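Long-range contact in D-alanyl-D-alanine carboxypeptidase DacB2 (Mycobacterium tuberculosis H37Rv, PDB 4RYE), which shows D,D-carboxypeptidase activity in vitro on synthetic pentapeptides and probably trims the D-Ala-D-Ala end of peptidoglycan stem peptides: residues T209-G221 with I232-Y246. Residues are numbered along the deposited sequence; the frame is centred on the assembly and turned at random.
Sequences TGYTNAARKTFVG and IAMMYGLVKEGGPTY
K217 to G221 pairs antiparallel with I232 to G237 in the central sheet of this S11 carboxypeptidase, of the beta-lactamase clan, where strands 218-225 and 228-237 form a hairpin interrupted by a G1 beta bulge. Regular pairing runs from G221–I232 to F219–M234, where M234 N reaches F219 O at 2.8 Å. Beyond it Y236 and G237 both face K217, and pairing resumes with K217 N donating to G237 O at 2.9 Å. The straight chain of R216 lays CD and the guanidinium over one face of the Y236 ring, planes 4° apart and centres 4.5 Å apart, while L238 CD1 covers the guanidinium's opposite face. H43 also stacks on Y236. On the side of the sheet bearing K217 and F219, the Y246 ring is sandwiched between K217 CB and selenomethionine M234 CE, and Y246 OH gives a weak bond to K217 O. A bend in K217's chain (chi3 61°) carries CE and NZ back alongside Y246 CB, and a water connects NZ with Y246 N. T218, bonded through OG1 to P45 O, lies near S47, the inferred acyl-ester serine. Held between Y236 and L238, the guanidinium probably has its charge stabilised electrostatically by the tyrosine's pi face.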
loop_
_atom_site.group_PDB
_atom_site.type_symbol
_atom_site.label_atom_id
_atom_site.label_comp_id
_atom_site.label_asym_id
_atom_site.label_seq_id
_atom_site.Cartn_x
_atom_site.Cartn_y
_atom_site.Cartn_z
ATOM N N THR A 209 -4.826 0.696 1.405
ATOM C CA THR A 209 -5.950 0.031 0.749
ATOM C C THR A 209 -6.042 0.462 -0.702
ATOM O O THR A 209 -5.469 1.478 -1.088
ATOM C CB THR A 209 -7.263 0.449 1.384
ATOM O OG1 THR A 209 -7.356 1.880 1.329
ATOM C CG2 THR A 209 -7.319 -0.007 2.827
ATOM N N GLY A 210 -6.786 -0.297 -1.503
ATOM C CA GLY A 210 -7.034 0.100 -2.878
ATOM C C GLY A 210 -8.302 -0.490 -3.456
ATOM O O GLY A 210 -8.771 -1.543 -3.014
ATOM N N TYR A 211 -8.866 0.186 -4.450
ATOM C CA TYR A 211 -9.972 -0.385 -5.202
ATOM C C TYR A 211 -10.003 0.176 -6.608
ATOM O O TYR A 211 -9.810 1.370 -6.809
ATOM C CB TYR A 211 -11.332 -0.113 -4.532
ATOM C CG TYR A 211 -12.491 -0.658 -5.356
ATOM C CD1 TYR A 211 -12.901 -1.976 -5.220
ATOM C CD2 TYR A 211 -13.139 0.131 -6.300
ATOM C CE1 TYR A 211 -13.932 -2.489 -5.980
ATOM C CE2 TYR A 211 -14.171 -0.376 -7.067
ATOM C CZ TYR A 211 -14.564 -1.687 -6.899
ATOM O OH TYR A 211 -15.591 -2.200 -7.655
ATOM N N THR A 212 -10.239 -0.703 -7.575
ATOM C CA THR A 212 -10.697 -0.313 -8.903
ATOM C C THR A 212 -11.622 -1.424 -9.350
ATOM O O THR A 212 -11.676 -2.479 -8.722
ATOM C CB THR A 212 -9.562 -0.180 -9.950
ATOM O OG1 THR A 212 -8.990 -1.468 -10.194
ATOM C CG2 THR A 212 -8.472 0.807 -9.509
ATOM N N ASN A 213 -12.341 -1.201 -10.441
ATOM C CA ASN A 213 -13.224 -2.227 -10.970
ATOM C C ASN A 213 -12.428 -3.471 -11.379
ATOM O O ASN A 213 -12.846 -4.598 -11.130
ATOM C CB ASN A 213 -14.031 -1.678 -12.149
ATOM C CG ASN A 213 -15.257 -2.510 -12.448
ATOM O OD1 ASN A 213 -15.987 -2.906 -11.537
ATOM N ND2 ASN A 213 -15.486 -2.794 -13.727
ATOM N N ALA A 214 -11.265 -3.260 -11.989
ATOM C CA ALA A 214 -10.423 -4.370 -12.437
ATOM C C ALA A 214 -9.673 -5.066 -11.293
ATOM O O ALA A 214 -9.472 -6.280 -11.331
ATOM C CB ALA A 214 -9.442 -3.897 -13.509
ATOM N N ALA A 215 -9.249 -4.299 -10.289
ATOM C CA ALA A 215 -8.499 -4.854 -9.164
ATOM C C ALA A 215 -9.392 -5.464 -8.098
ATOM O O ALA A 215 -8.940 -6.304 -7.307
ATOM C CB ALA A 215 -7.629 -3.776 -8.525
ATOM N N ARG A 216 -10.645 -5.022 -8.063
ATOM C CA ARG A 216 -11.497 -5.217 -6.891
ATOM C C ARG A 216 -10.771 -4.649 -5.660
ATOM O O ARG A 216 -10.034 -3.666 -5.785
ATOM C CB ARG A 216 -11.907 -6.689 -6.743
ATOM C CG ARG A 216 -12.719 -7.170 -7.946
ATOM C CD ARG A 216 -13.059 -8.645 -7.906
ATOM N NE ARG A 216 -13.813 -9.003 -9.104
ATOM C CZ ARG A 216 -14.405 -10.173 -9.312
ATOM N NH1 ARG A 216 -14.336 -11.128 -8.394
ATOM N NH2 ARG A 216 -15.068 -10.381 -10.443
ATOM N N LYS A 217 -10.959 -5.232 -4.481
ATOM C CA LYS A 217 -10.340 -4.642 -3.281
ATOM C C LYS A 217 -8.946 -5.171 -3.048
ATOM O O LYS A 217 -8.712 -6.376 -3.141
ATOM C CB LYS A 217 -11.187 -4.899 -2.029
ATOM C CG LYS A 217 -12.635 -4.445 -2.140
ATOM C CD LYS A 217 -13.307 -4.416 -0.774
ATOM C CE LYS A 217 -12.580 -3.431 0.124
ATOM N NZ LYS A 217 -13.319 -3.107 1.353
ATOM N N THR A 218 -8.008 -4.275 -2.742
ATOM C CA THR A 218 -6.659 -4.701 -2.381
ATOM C C THR A 218 -6.231 -4.075 -1.050
ATOM O O THR A 218 -6.760 -3.046 -0.630
ATOM C CB THR A 218 -5.628 -4.343 -3.472
ATOM O OG1 THR A 218 -5.626 -2.923 -3.674
ATOM C CG2 THR A 218 -5.954 -5.041 -4.795
ATOM N N PHE A 219 -5.254 -4.689 -0.401
ATOM C CA PHE A 219 -4.734 -4.155 0.840
ATOM C C PHE A 219 -3.380 -4.767 1.114
ATOM O O PHE A 219 -3.145 -5.945 0.822
ATOM C CB PHE A 219 -5.681 -4.452 2.012
ATOM C CG PHE A 219 -5.137 -4.022 3.352
ATOM C CD1 PHE A 219 -5.218 -2.696 3.752
ATOM C CD2 PHE A 219 -4.545 -4.940 4.207
ATOM C CE1 PHE A 219 -4.717 -2.288 4.982
ATOM C CE2 PHE A 219 -4.035 -4.544 5.437
ATOM C CZ PHE A 219 -4.123 -3.215 5.825
ATOM N N VAL A 220 -2.493 -3.951 1.663
ATOM C CA VAL A 220 -1.220 -4.423 2.181
ATOM C C VAL A 220 -0.988 -3.673 3.487
ATOM O O VAL A 220 -1.335 -2.507 3.606
ATOM C CB VAL A 220 -0.054 -4.195 1.178
ATOM C CG1 VAL A 220 0.149 -2.694 0.880
ATOM C CG2 VAL A 220 1.223 -4.818 1.707
ATOM N N GLY A 221 -0.434 -4.344 4.485
ATOM C CA GLY A 221 -0.195 -3.656 5.743
ATOM C C GLY A 221 0.555 -4.486 6.759
ATOM O O GLY A 221 0.869 -5.653 6.514
ATOM N N ILE A 232 0.952 -8.415 5.805
ATOM C CA ILE A 232 0.004 -9.191 5.013
ATOM C C ILE A 232 -0.364 -8.415 3.775
ATOM O O ILE A 232 -0.195 -7.194 3.721
ATOM C CB ILE A 232 -1.294 -9.503 5.785
ATOM C CG1 ILE A 232 -2.071 -8.214 6.062
ATOM C CG2 ILE A 232 -0.996 -10.268 7.068
ATOM C CD1 ILE A 232 -3.460 -8.441 6.674
ATOM N N ALA A 233 -0.851 -9.135 2.773
ATOM C CA ALA A 233 -1.450 -8.505 1.603
ATOM C C ALA A 233 -2.651 -9.326 1.189
ATOM O O ALA A 233 -2.692 -10.537 1.408
ATOM C CB ALA A 233 -0.444 -8.385 0.463
HETATM N N MSE A 234 -3.644 -8.658 0.622
HETATM C CA MSE A 234 -4.877 -9.298 0.213
HETATM C C MSE A 234 -5.270 -8.673 -1.116
HETATM O O MSE A 234 -5.219 -7.455 -1.260
HETATM C CB MSE A 234 -5.957 -9.040 1.265
HETATM C CG MSE A 234 -5.682 -9.714 2.594
HETATM SE SE MSE A 234 -6.598 -8.843 4.093
HETATM C CE MSE A 234 -8.401 -8.778 3.361
HETATM N N MSE A 235 -5.625 -9.492 -2.099
HETATM C CA MSE A 235 -5.964 -8.956 -3.413
HETATM C C MSE A 235 -7.259 -9.522 -3.964
HETATM O O MSE A 235 -7.720 -10.594 -3.547
HETATM C CB MSE A 235 -4.849 -9.237 -4.430
HETATM C CG MSE A 235 -3.443 -8.881 -4.000
HETATM SE SE MSE A 235 -2.244 -8.981 -5.560
HETATM C CE MSE A 235 -2.686 -7.261 -6.397
ATOM N N TYR A 236 -7.827 -8.790 -4.918
ATOM C CA TYR A 236 -8.913 -9.283 -5.755
ATOM C C TYR A 236 -10.124 -9.781 -4.967
ATOM O O TYR A 236 -10.624 -10.883 -5.208
ATOM C CB TYR A 236 -8.395 -10.384 -6.682
ATOM C CG TYR A 236 -9.213 -10.525 -7.930
ATOM C CD1 TYR A 236 -9.316 -9.474 -8.828
ATOM C CD2 TYR A 236 -9.884 -11.702 -8.214
ATOM C CE1 TYR A 236 -10.068 -9.592 -9.983
ATOM C CE2 TYR A 236 -10.638 -11.833 -9.363
ATOM C CZ TYR A 236 -10.728 -10.774 -10.244
ATOM O OH TYR A 236 -11.478 -10.892 -11.394
ATOM N N GLY A 237 -10.608 -8.962 -4.040
ATOM C CA GLY A 237 -11.697 -9.384 -3.181
ATOM C C GLY A 237 -12.904 -8.482 -3.226
ATOM O O GLY A 237 -12.790 -7.290 -3.521
ATOM N N LEU A 238 -14.071 -9.059 -2.950
ATOM C CA LEU A 238 -15.294 -8.289 -2.828
ATOM C C LEU A 238 -16.039 -8.722 -1.571
ATOM O O LEU A 238 -16.210 -9.918 -1.324
ATOM C CB LEU A 238 -16.179 -8.478 -4.062
ATOM C CG LEU A 238 -15.644 -7.882 -5.365
ATOM C CD1 LEU A 238 -16.553 -8.223 -6.534
ATOM C CD2 LEU A 238 -15.460 -6.376 -5.241
ATOM N N VAL A 239 -16.477 -7.746 -0.781
ATOM C CA VAL A 239 -17.218 -8.027 0.446
ATOM C C VAL A 239 -18.685 -8.337 0.157
ATOM O O VAL A 239 -19.369 -7.580 -0.531
ATOM C CB VAL A 239 -17.130 -6.857 1.443
ATOM C CG1 VAL A 239 -17.920 -7.176 2.711
ATOM C CG2 VAL A 239 -15.686 -6.562 1.777
ATOM N N LYS A 240 -19.163 -9.461 0.678
ATOM C CA LYS A 240 -20.568 -9.830 0.528
ATOM C C LYS A 240 -21.369 -9.348 1.735
ATOM O O LYS A 240 -20.826 -9.237 2.839
ATOM C CB LYS A 240 -20.691 -11.346 0.365
ATOM C CG LYS A 240 -19.818 -11.886 -0.762
ATOM C CD LYS A 240 -19.639 -13.395 -0.683
ATOM C CE LYS A 240 -18.518 -13.872 -1.613
ATOM N NZ LYS A 240 -17.143 -13.467 -1.147
ATOM N N GLU A 241 -22.648 -9.043 1.519
ATOM C CA GLU A 241 -23.539 -8.639 2.605
ATOM C C GLU A 241 -23.489 -9.669 3.734
ATOM O O GLU A 241 -23.616 -10.871 3.495
ATOM C CB GLU A 241 -24.978 -8.476 2.099
ATOM N N GLY A 242 -23.267 -9.197 4.956
ATOM C CA GLY A 242 -23.189 -10.080 6.106
ATOM C C GLY A 242 -21.985 -11.006 6.083
ATOM O O GLY A 242 -21.914 -11.962 6.857
ATOM N N GLY A 243 -21.044 -10.732 5.186
ATOM C CA GLY A 243 -19.801 -11.476 5.136
ATOM C C GLY A 243 -18.755 -10.674 5.874
ATOM O O GLY A 243 -19.044 -9.563 6.321
ATOM N N PRO A 244 -17.546 -11.236 6.036
ATOM C CA PRO A 244 -16.459 -10.452 6.634
ATOM C C PRO A 244 -16.052 -9.317 5.703
ATOM O O PRO A 244 -16.083 -9.500 4.484
ATOM C CB PRO A 244 -15.312 -11.462 6.744
ATOM C CG PRO A 244 -15.976 -12.819 6.703
ATOM C CD PRO A 244 -17.172 -12.644 5.813
ATOM N N THR A 245 -15.697 -8.164 6.267
ATOM C CA THR A 245 -15.171 -7.045 5.491
ATOM C C THR A 245 -13.678 -7.221 5.323
ATOM O O THR A 245 -13.087 -8.141 5.890
ATOM C CB THR A 245 -15.389 -5.711 6.217
ATOM O OG1 THR A 245 -14.627 -5.711 7.433
ATOM C CG2 THR A 245 -16.863 -5.502 6.533
ATOM N N TYR A 246 -13.042 -6.336 4.563
ATOM C CA TYR A 246 -11.603 -6.430 4.419
ATOM C C TYR A 246 -10.923 -6.157 5.759
ATOM O O TYR A 246 -9.875 -6.731 6.052
ATOM C CB TYR A 246 -11.087 -5.491 3.316
ATOM C CG TYR A 246 -10.552 -6.225 2.098
ATOM C CD1 TYR A 246 -11.237 -7.312 1.557
ATOM C CD2 TYR A 246 -9.373 -5.826 1.480
ATOM C CE1 TYR A 246 -10.750 -7.989 0.440
ATOM C CE2 TYR A 246 -8.881 -6.494 0.361
ATOM C CZ TYR A 246 -9.573 -7.574 -0.150
ATOM O OH TYR A 246 -9.091 -8.243 -1.261
HETATM O O HOH W 1 -13.309 -11.459 -6.194
HETATM O O HOH W 2 -13.895 -3.610 3.963
#